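Side-chain contacts in thiamine phosphate pyrophosphorylase (Bacteroides thetaiotaomicron VPI-5482, PDB 3CEU), which probably acts as a thiamine-phosphate diphosphorylase, forming thiamine phosphate on the way to thiamine diphosphate: residues 18-23 with 51-56; 99-104 with 140-145; 151-156 with 167-172. All blocks are in the same frame, centred on the assembly; numbering follows the deposited sequence.

Interaction 1: 18-23 with 51-56; sequences IITALF and EKYHRR
F23, in the last turn of helix 15-24, lays its CB over the Y53 ring and touches R56 in the short 3-10 segment that leads into strand 57-59, a contact within the helical layer of a TIM barrel. F23 CB stands 3.4 Å from the centroid of the Y53 ring and 7° off its normal, a CH-pi contact; K52 CG covers the opposite face. F23 CG lies 3.6 Å from Y53 CG, and F23 CD2 lies 3.6 Å from Y53 CB, which makes a second CH-pi contact, 3.7 Å from the F23 ring centroid and toward the rim. F23 CD1 lies near Y53 CD1, and F23 CE2 stays near Y53 CB. The two planes differ by only 7°, yet the ring centroids are 4.9 Å apart, evidence of an offset pair with little overlap. With CG beside the backbone N (chi1 -85°), the phenyl is carried past Y53 CB toward R56. An alanine here would keep the CB over the phenol but is likely to leave Y53 CB and R56 CB facing a gap. At the far rim F23 CZ approaches Y53 O, while F23 CE1 meets R56 CB obliquely at 3.5 Å.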
loop_
_atom_site.group_PDB
_atom_site.type_symbol
_atom_site.label_atom_id
_atom_site.label_comp_id
_atom_site.label_asym_id
_atom_site.label_seq_id
_atom_site.Cartn_x
_atom_site.Cartn_y
_atom_site.Cartn_z
ATOM N N ILE A 18 2.698 12.159 -10.736
ATOM C CA ILE A 18 2.516 12.202 -9.309
ATOM C C ILE A 18 3.183 11.000 -8.671
ATOM O O ILE A 18 3.866 11.139 -7.660
ATOM C CB ILE A 18 1.023 12.240 -8.924
ATOM C CG1 ILE A 18 0.360 13.474 -9.543
ATOM C CG2 ILE A 18 0.894 12.285 -7.405
ATOM C CD1 ILE A 18 -1.117 13.620 -9.235
ATOM N N ILE A 19 2.994 9.817 -9.256
ATOM C CA ILE A 19 3.595 8.612 -8.700
ATOM C C ILE A 19 5.112 8.716 -8.674
ATOM O O ILE A 19 5.755 8.377 -7.681
ATOM C CB ILE A 19 3.195 7.356 -9.501
ATOM C CG1 ILE A 19 1.703 7.063 -9.275
ATOM C CG2 ILE A 19 4.074 6.157 -9.078
ATOM C CD1 ILE A 19 1.119 5.924 -10.130
ATOM N N THR A 20 5.682 9.191 -9.771
ATOM C CA THR A 20 7.124 9.330 -9.872
ATOM C C THR A 20 7.632 10.292 -8.805
ATOM O O THR A 20 8.629 10.027 -8.124
ATOM C CB THR A 20 7.488 9.828 -11.265
ATOM O OG1 THR A 20 6.994 8.890 -12.230
ATOM C CG2 THR A 20 8.998 9.967 -11.412
ATOM N N ALA A 21 6.913 11.397 -8.653
ATOM C CA ALA A 21 7.247 12.416 -7.669
ATOM C C ALA A 21 7.232 11.830 -6.253
ATOM O O ALA A 21 8.035 12.221 -5.399
ATOM C CB ALA A 21 6.252 13.585 -7.779
ATOM N N LEU A 22 6.310 10.899 -6.008
ATOM C CA LEU A 22 6.200 10.253 -4.703
ATOM C C LEU A 22 7.375 9.279 -4.512
ATOM O O LEU A 22 7.915 9.147 -3.411
ATOM C CB LEU A 22 4.851 9.511 -4.580
ATOM C CG LEU A 22 3.578 10.385 -4.619
ATOM C CD1 LEU A 22 2.338 9.550 -4.909
ATOM C CD2 LEU A 22 3.427 11.105 -3.294
ATOM N N PHE A 23 7.779 8.590 -5.572
ATOM C CA PHE A 23 8.916 7.688 -5.429
ATOM C C PHE A 23 10.148 8.539 -5.100
ATOM O O PHE A 23 10.886 8.243 -4.160
ATOM C CB PHE A 23 9.141 6.872 -6.709
ATOM C CG PHE A 23 8.293 5.627 -6.790
ATOM C CD1 PHE A 23 8.326 4.681 -5.771
ATOM C CD2 PHE A 23 7.479 5.387 -7.890
ATOM C CE1 PHE A 23 7.566 3.518 -5.845
ATOM C CE2 PHE A 23 6.712 4.223 -7.973
ATOM C CZ PHE A 23 6.759 3.290 -6.948
ATOM N N GLU A 51 12.001 3.000 -14.761
ATOM C CA GLU A 51 12.270 1.580 -14.535
ATOM C C GLU A 51 12.748 1.280 -13.115
ATOM O O GLU A 51 12.274 0.342 -12.480
ATOM C CB GLU A 51 13.340 1.080 -15.518
ATOM C CG GLU A 51 13.284 1.701 -16.920
ATOM C CD GLU A 51 14.477 1.306 -17.804
ATOM O OE1 GLU A 51 14.484 0.180 -18.351
ATOM O OE2 GLU A 51 15.412 2.128 -17.946
ATOM N N LYS A 52 13.688 2.087 -12.630
ATOM C CA LYS A 52 14.258 1.888 -11.308
ATOM C C LYS A 52 13.264 1.849 -10.154
ATOM O O LYS A 52 13.605 1.389 -9.062
ATOM C CB LYS A 52 15.316 2.941 -11.027
ATOM C CG LYS A 52 14.815 4.358 -10.910
ATOM C CD LYS A 52 16.016 5.264 -10.685
ATOM C CE LYS A 52 15.643 6.594 -10.079
ATOM N NZ LYS A 52 16.882 7.280 -9.623
ATOM N N TYR A 53 12.047 2.327 -10.382
ATOM C CA TYR A 53 11.045 2.290 -9.331
ATOM C C TYR A 53 10.102 1.106 -9.524
ATOM O O TYR A 53 9.134 0.953 -8.782
ATOM C CB TYR A 53 10.236 3.598 -9.299
ATOM C CG TYR A 53 11.048 4.830 -8.937
ATOM C CD1 TYR A 53 11.848 4.854 -7.795
ATOM C CD2 TYR A 53 11.035 5.959 -9.749
ATOM C CE1 TYR A 53 12.619 5.974 -7.478
ATOM C CE2 TYR A 53 11.806 7.081 -9.441
ATOM C CZ TYR A 53 12.595 7.078 -8.309
ATOM O OH TYR A 53 13.395 8.163 -8.041
ATOM N N HIS A 54 10.379 0.256 -10.507
ATOM C CA HIS A 54 9.493 -0.877 -10.745
ATOM C C HIS A 54 9.500 -1.937 -9.656
ATOM O O HIS A 54 8.456 -2.532 -9.382
ATOM C CB HIS A 54 9.780 -1.521 -12.105
ATOM C CG HIS A 54 9.285 -0.708 -13.256
ATOM N ND1 HIS A 54 9.225 -1.195 -14.546
ATOM C CD2 HIS A 54 8.829 0.565 -13.316
ATOM C CE1 HIS A 54 8.752 -0.257 -15.345
ATOM N NE2 HIS A 54 8.504 0.823 -14.623
ATOM N N ARG A 55 10.650 -2.175 -9.026
ATOM C CA ARG A 55 10.711 -3.178 -7.965
ATOM C C ARG A 55 10.142 -2.659 -6.646
ATOM O O ARG A 55 10.390 -3.238 -5.590
ATOM C CB ARG A 55 12.145 -3.658 -7.728
ATOM C CG ARG A 55 13.012 -2.715 -6.909
ATOM C CD ARG A 55 13.834 -1.840 -7.825
ATOM N NE ARG A 55 15.205 -1.704 -7.348
ATOM C CZ ARG A 55 16.241 -1.467 -8.148
ATOM N NH1 ARG A 55 16.055 -1.344 -9.459
ATOM N NH2 ARG A 55 17.464 -1.358 -7.640
ATOM N N ARG A 56 9.383 -1.568 -6.714
ATOM C CA ARG A 56 8.764 -0.968 -5.531
ATOM C C ARG A 56 7.242 -0.984 -5.709
ATOM O O ARG A 56 6.504 -0.471 -4.869
ATOM C CB ARG A 56 9.225 0.481 -5.373
ATOM C CG ARG A 56 10.707 0.672 -5.093
ATOM C CD ARG A 56 10.989 0.629 -3.607
ATOM N NE ARG A 56 12.303 1.163 -3.278
ATOM C CZ ARG A 56 12.824 1.154 -2.056
ATOM N NH1 ARG A 56 12.131 0.638 -1.047
ATOM N NH2 ARG A 56 14.042 1.645 -1.843
#

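Interaction 2: 99-104 with 140-145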
loop_
_atom_site.group_PDB
_atom_site.type_symbol
_atom_site.label_atom_id
_atom_site.label_comp_id
_atom_site.label_asym_id
_atom_site.label_seq_id
_atom_site.Cartn_x
_atom_site.Cartn_y
_atom_site.Cartn_z
ATOM N N GLU A 99 -7.313 -13.345 13.844
ATOM C CA GLU A 99 -7.109 -14.762 13.577
ATOM C C GLU A 99 -6.559 -14.974 12.158
ATOM O O GLU A 99 -5.619 -15.741 11.967
ATOM C CB GLU A 99 -8.427 -15.535 13.752
ATOM C CG GLU A 99 -8.260 -17.056 13.793
ATOM C CD GLU A 99 -9.586 -17.804 13.759
ATOM O OE1 GLU A 99 -9.568 -19.047 13.898
ATOM O OE2 GLU A 99 -10.647 -17.157 13.589
ATOM N N GLU A 100 -7.139 -14.292 11.170
ATOM C CA GLU A 100 -6.675 -14.437 9.792
ATOM C C GLU A 100 -5.183 -14.158 9.667
ATOM O O GLU A 100 -4.426 -14.976 9.129
ATOM C CB GLU A 100 -7.456 -13.519 8.842
ATOM C CG GLU A 100 -8.594 -14.238 8.126
ATOM C CD GLU A 100 -9.253 -13.404 7.032
ATOM O OE1 GLU A 100 -8.535 -12.760 6.232
ATOM O OE2 GLU A 100 -10.501 -13.420 6.949
ATOM N N VAL A 101 -4.765 -13.001 10.172
ATOM C CA VAL A 101 -3.365 -12.600 10.130
ATOM C C VAL A 101 -2.538 -13.665 10.804
ATOM O O VAL A 101 -1.446 -14.003 10.344
ATOM C CB VAL A 101 -3.117 -11.297 10.908
ATOM C CG1 VAL A 101 -1.652 -10.935 10.831
ATOM C CG2 VAL A 101 -3.990 -10.174 10.365
ATOM N N LYS A 102 -3.065 -14.177 11.915
ATOM C CA LYS A 102 -2.383 -15.199 12.690
ATOM C C LYS A 102 -2.120 -16.453 11.876
ATOM O O LYS A 102 -0.994 -16.934 11.818
ATOM C CB LYS A 102 -3.208 -15.553 13.929
ATOM C CG LYS A 102 -2.609 -16.650 14.806
ATOM C CD LYS A 102 -3.496 -16.909 16.027
ATOM C CE LYS A 102 -3.011 -18.103 16.858
ATOM N NZ LYS A 102 -3.911 -18.395 18.026
ATOM N N ASN A 103 -3.149 -16.986 11.235
ATOM C CA ASN A 103 -2.951 -18.206 10.460
ATOM C C ASN A 103 -2.728 -17.954 8.975
ATOM O O ASN A 103 -3.248 -18.688 8.142
ATOM C CB ASN A 103 -4.153 -19.134 10.628
ATOM C CG ASN A 103 -4.698 -19.122 12.033
ATOM O OD1 ASN A 103 -3.947 -19.253 13.004
ATOM N ND2 ASN A 103 -6.015 -18.971 12.155
ATOM N N ARG A 104 -1.956 -16.930 8.627
ATOM C CA ARG A 104 -1.732 -16.664 7.213
ATOM C C ARG A 104 -0.500 -15.823 6.909
ATOM O O ARG A 104 0.141 -16.013 5.882
ATOM C CB ARG A 104 -2.979 -16.001 6.610
ATOM C CG ARG A 104 -3.602 -16.797 5.472
ATOM C CD ARG A 104 -5.072 -17.149 5.724
ATOM N NE ARG A 104 -5.973 -16.059 5.375
ATOM C CZ ARG A 104 -7.304 -16.142 5.401
ATOM N NH1 ARG A 104 -7.905 -17.268 5.766
ATOM N NH2 ARG A 104 -8.045 -15.096 5.047
ATOM N N ALA A 140 1.358 -10.623 21.545
ATOM C CA ALA A 140 1.375 -12.012 21.099
ATOM C C ALA A 140 2.252 -12.168 19.863
ATOM O O ALA A 140 2.385 -13.263 19.319
ATOM C CB ALA A 140 -0.044 -12.486 20.798
ATOM N N LYS A 141 2.839 -11.062 19.421
ATOM C CA LYS A 141 3.711 -11.072 18.253
ATOM C C LYS A 141 2.951 -11.357 16.951
ATOM O O LYS A 141 3.563 -11.508 15.892
ATOM C CB LYS A 141 4.827 -12.108 18.436
ATOM C CG LYS A 141 5.678 -11.915 19.694
ATOM C CD LYS A 141 6.434 -10.588 19.681
ATOM C CE LYS A 141 7.230 -10.393 20.965
ATOM N NZ LYS A 141 7.743 -9.003 21.082
ATOM N N ILE A 142 1.623 -11.429 17.032
ATOM C CA ILE A 142 0.798 -11.679 15.850
ATOM C C ILE A 142 1.033 -10.558 14.856
ATOM O O ILE A 142 1.213 -10.789 13.665
ATOM C CB ILE A 142 -0.706 -11.744 16.215
ATOM C CG1 ILE A 142 -0.952 -12.989 17.079
ATOM C CG2 ILE A 142 -1.562 -11.755 14.946
ATOM C CD1 ILE A 142 -2.373 -13.201 17.511
ATOM N N ILE A 143 1.032 -9.336 15.362
ATOM C CA ILE A 143 1.275 -8.180 14.526
ATOM C C ILE A 143 2.745 -7.804 14.628
ATOM O O ILE A 143 3.258 -7.546 15.718
ATOM C CB ILE A 143 0.439 -6.994 14.986
ATOM C CG1 ILE A 143 1.028 -5.695 14.433
ATOM C CG2 ILE A 143 0.388 -6.967 16.488
ATOM C CD1 ILE A 143 0.255 -4.486 14.820
ATOM N N ASP A 144 3.425 -7.776 13.494
ATOM C CA ASP A 144 4.832 -7.432 13.494
ATOM C C ASP A 144 5.243 -6.760 12.191
ATOM O O ASP A 144 4.401 -6.319 11.416
ATOM C CB ASP A 144 5.670 -8.691 13.746
ATOM C CG ASP A 144 5.451 -9.763 12.688
ATOM O OD1 ASP A 144 6.111 -10.818 12.779
ATOM O OD2 ASP A 144 4.624 -9.553 11.770
ATOM N N SER A 145 6.542 -6.684 11.951
ATOM C CA SER A 145 7.049 -6.047 10.745
ATOM C C SER A 145 6.450 -6.588 9.441
ATOM O O SER A 145 6.636 -5.993 8.383
ATOM C CB SER A 145 8.565 -6.192 10.703
ATOM O OG SER A 145 8.930 -7.535 10.989
#
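I142 is the shared partner of V101 and K102, and its two branches divide the work. The CG2 methyl of I142 faces V101 CG1 at 4.2 Å and lies equally far from the backbone N of K102; the longer branch ends in CD1, 4.1 Å from K102 CD. V101 CG1 also comes within 4.0 Å of the carbonyl oxygen of I142. These separations, with no hydrogen bond between the segments, identify a loose van der Waals contact. The torsions explain the division: in I142, CG1 sits beside the backbone N (chi1 -67°) and the chain then runs straight to CD1, so the branches diverge toward different residues of the helix. K102 is fully extended, and the lysine lends the middle of its aliphatic chain while its ammonium end continues away.

One shell out, V101 is wedged against C95 of strand 90-95 and against V111 and M113 of strand 110-113, which ties I142 indirectly to the sheet. S97 OG is hydrogen-bonded to E100 N near the start of helix 98-102, and N103 N bonds to E99 O at its end. On the other segment, K141 leaves helix 131-139 with positive phi, turning the chain to I142; I143 then packs on F164 and F166. Such packing of a short helix against the loop before strand 147-150 belongs to the outer layer of a beta/alpha (TIM) barrel.

Interaction 3: 151-156 with 167-172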
loop_
_atom_site.group_PDB
_atom_site.type_symbol
_atom_site.label_atom_id
_atom_site.label_comp_id
_atom_site.label_asym_id
_atom_site.label_seq_id
_atom_site.Cartn_x
_atom_site.Cartn_y
_atom_site.Cartn_z
ATOM N N GLY A 151 -6.922 0.947 6.318
ATOM C CA GLY A 151 -8.290 1.295 6.642
ATOM C C GLY A 151 -8.454 2.470 7.583
ATOM O O GLY A 151 -8.293 2.339 8.799
ATOM N N GLY A 152 -8.777 3.622 7.005
ATOM C CA GLY A 152 -8.994 4.820 7.789
ATOM C C GLY A 152 -7.765 5.382 8.460
ATOM O O GLY A 152 -7.833 5.859 9.590
ATOM N N ILE A 153 -6.639 5.340 7.765
ATOM C CA ILE A 153 -5.395 5.854 8.318
ATOM C C ILE A 153 -5.166 7.282 7.819
ATOM O O ILE A 153 -5.469 7.597 6.669
ATOM C CB ILE A 153 -4.228 4.956 7.892
ATOM C CG1 ILE A 153 -4.543 3.507 8.280
ATOM C CG2 ILE A 153 -2.935 5.430 8.533
ATOM C CD1 ILE A 153 -3.507 2.505 7.820
ATOM N N ASN A 154 -4.650 8.145 8.687
ATOM C CA ASN A 154 -4.389 9.531 8.315
ATOM C C ASN A 154 -3.323 10.125 9.213
ATOM O O ASN A 154 -2.742 9.422 10.036
ATOM C CB ASN A 154 -5.656 10.387 8.418
ATOM C CG ASN A 154 -6.240 10.391 9.812
ATOM O OD1 ASN A 154 -5.515 10.263 10.795
ATOM N ND2 ASN A 154 -7.555 10.545 9.907
ATOM N N GLU A 155 -3.087 11.427 9.062
ATOM C CA GLU A 155 -2.074 12.139 9.840
ATOM C C GLU A 155 -2.423 12.217 11.325
ATOM O O GLU A 155 -1.546 12.413 12.166
ATOM C CB GLU A 155 -1.885 13.557 9.284
ATOM C CG GLU A 155 -2.991 14.534 9.679
ATOM C CD GLU A 155 -2.931 15.842 8.916
ATOM O OE1 GLU A 155 -3.215 15.832 7.701
ATOM O OE2 GLU A 155 -2.597 16.884 9.520
ATOM N N ASP A 156 -3.701 12.064 11.645
ATOM C CA ASP A 156 -4.145 12.126 13.034
ATOM C C ASP A 156 -3.938 10.824 13.808
ATOM O O ASP A 156 -3.792 10.854 15.030
ATOM C CB ASP A 156 -5.622 12.524 13.087
ATOM C CG ASP A 156 -5.846 13.978 12.725
ATOM O OD1 ASP A 156 -7.000 14.346 12.398
ATOM O OD2 ASP A 156 -4.869 14.757 12.785
ATOM N N GLY A 167 4.272 -3.179 10.992
ATOM C CA GLY A 167 5.470 -3.003 10.188
ATOM C C GLY A 167 5.257 -1.984 9.079
ATOM O O GLY A 167 6.147 -1.749 8.263
ATOM N N GLY A 168 4.071 -1.380 9.041
ATOM C CA GLY A 168 3.794 -0.393 8.017
ATOM C C GLY A 168 2.364 0.109 8.008
ATOM O O GLY A 168 1.481 -0.444 8.663
ATOM N N ALA A 169 2.129 1.177 7.263
ATOM C CA ALA A 169 0.789 1.730 7.174
ATOM C C ALA A 169 0.462 1.902 5.706
ATOM O O ALA A 169 1.319 2.289 4.911
ATOM C CB ALA A 169 0.714 3.070 7.912
ATOM N N VAL A 170 -0.777 1.593 5.353
ATOM C CA VAL A 170 -1.220 1.694 3.972
ATOM C C VAL A 170 -2.245 2.796 3.836
ATOM O O VAL A 170 -3.191 2.868 4.606
ATOM C CB VAL A 170 -1.832 0.365 3.504
ATOM C CG1 VAL A 170 -2.209 0.450 2.031
ATOM C CG2 VAL A 170 -0.827 -0.759 3.751
ATOM N N VAL A 171 -2.059 3.657 2.847
ATOM C CA VAL A 171 -2.973 4.768 2.658
ATOM C C VAL A 171 -3.453 4.884 1.213
ATOM O O VAL A 171 -2.778 4.455 0.276
ATOM C CB VAL A 171 -2.286 6.091 3.068
ATOM C CG1 VAL A 171 -1.805 6.002 4.500
ATOM C CG2 VAL A 171 -1.112 6.370 2.140
ATOM N N LEU A 172 -4.629 5.463 1.032
ATOM C CA LEU A 172 -5.157 5.646 -0.309
ATOM C C LEU A 172 -5.903 6.977 -0.377
ATOM O O LEU A 172 -5.403 7.944 -0.951
ATOM C CB LEU A 172 -6.081 4.477 -0.690
ATOM C CG LEU A 172 -6.252 4.203 -2.197
ATOM C CD1 LEU A 172 -6.901 2.830 -2.430
ATOM C CD2 LEU A 172 -7.099 5.301 -2.816
#
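A beta-alpha-beta crossover of the TIM barrel, from strand 147-150 through helix 158-163 to the parallel neighbour strand 168-171, contains this contact: I153, in the loop after the first strand, packs on A169, V170 and V171 in the second. From segment 151-156, I153 alone makes the contacts within 4.5 Å. Its CD1 methyl rests 3.2 Å from V170 O, a close approach for a methyl carbon and a carbonyl oxygen, and 3.8 Å from V170 N, so it lies against the peptide backbone of the strand. The same CD1 is 4.3 Å from A169 CB, and the other branch, I153 CG2, reaches V171 CG1 at 4.2 Å. I153 therefore straddles V170: with CG1 beside the backbone N (chi1 -54°) and CG2 anti to it, CD1 goes to V170 O and A169 while CG2 goes to V171.

V170 meets I153 through its main chain, while its side chain packs on I4, V6, M148 and L150 of the adjoining strands. Beyond I153 lie L158 and I161 of helix 158-163, which place the isoleucine between helix and sheet. The loop before it turns through G151 and G152, and the backbone angles of G151 would force a CB against the preceding carbonyl. N157 secures the turn, its OD1 bonded to N154 N and its ND2 to G152 O. The contact rests on apolar burial and van der Waals fit, with no polar bond between the segments.

The three contacts follow one another along the chain and share one barrel without touching. Interactions 1 and 2 both involve loops that enter strands, at 57-59 and 147-150, and lie on opposite sides of the chain's centre, their centres 29 Å apart. Interaction 3 instead uses a loop that leaves strand 147-150, at the barrel end where TIM-barrel enzymes carry their active sites, so it is the contact likely to lie nearest one. Its centre is 19 Å from interaction 1 and 18 Å from interaction 2, although its nearest atoms come to about 3 Å from the latter. Strand 147-150 joins these two directly, running between segments 140-145 and 151-156.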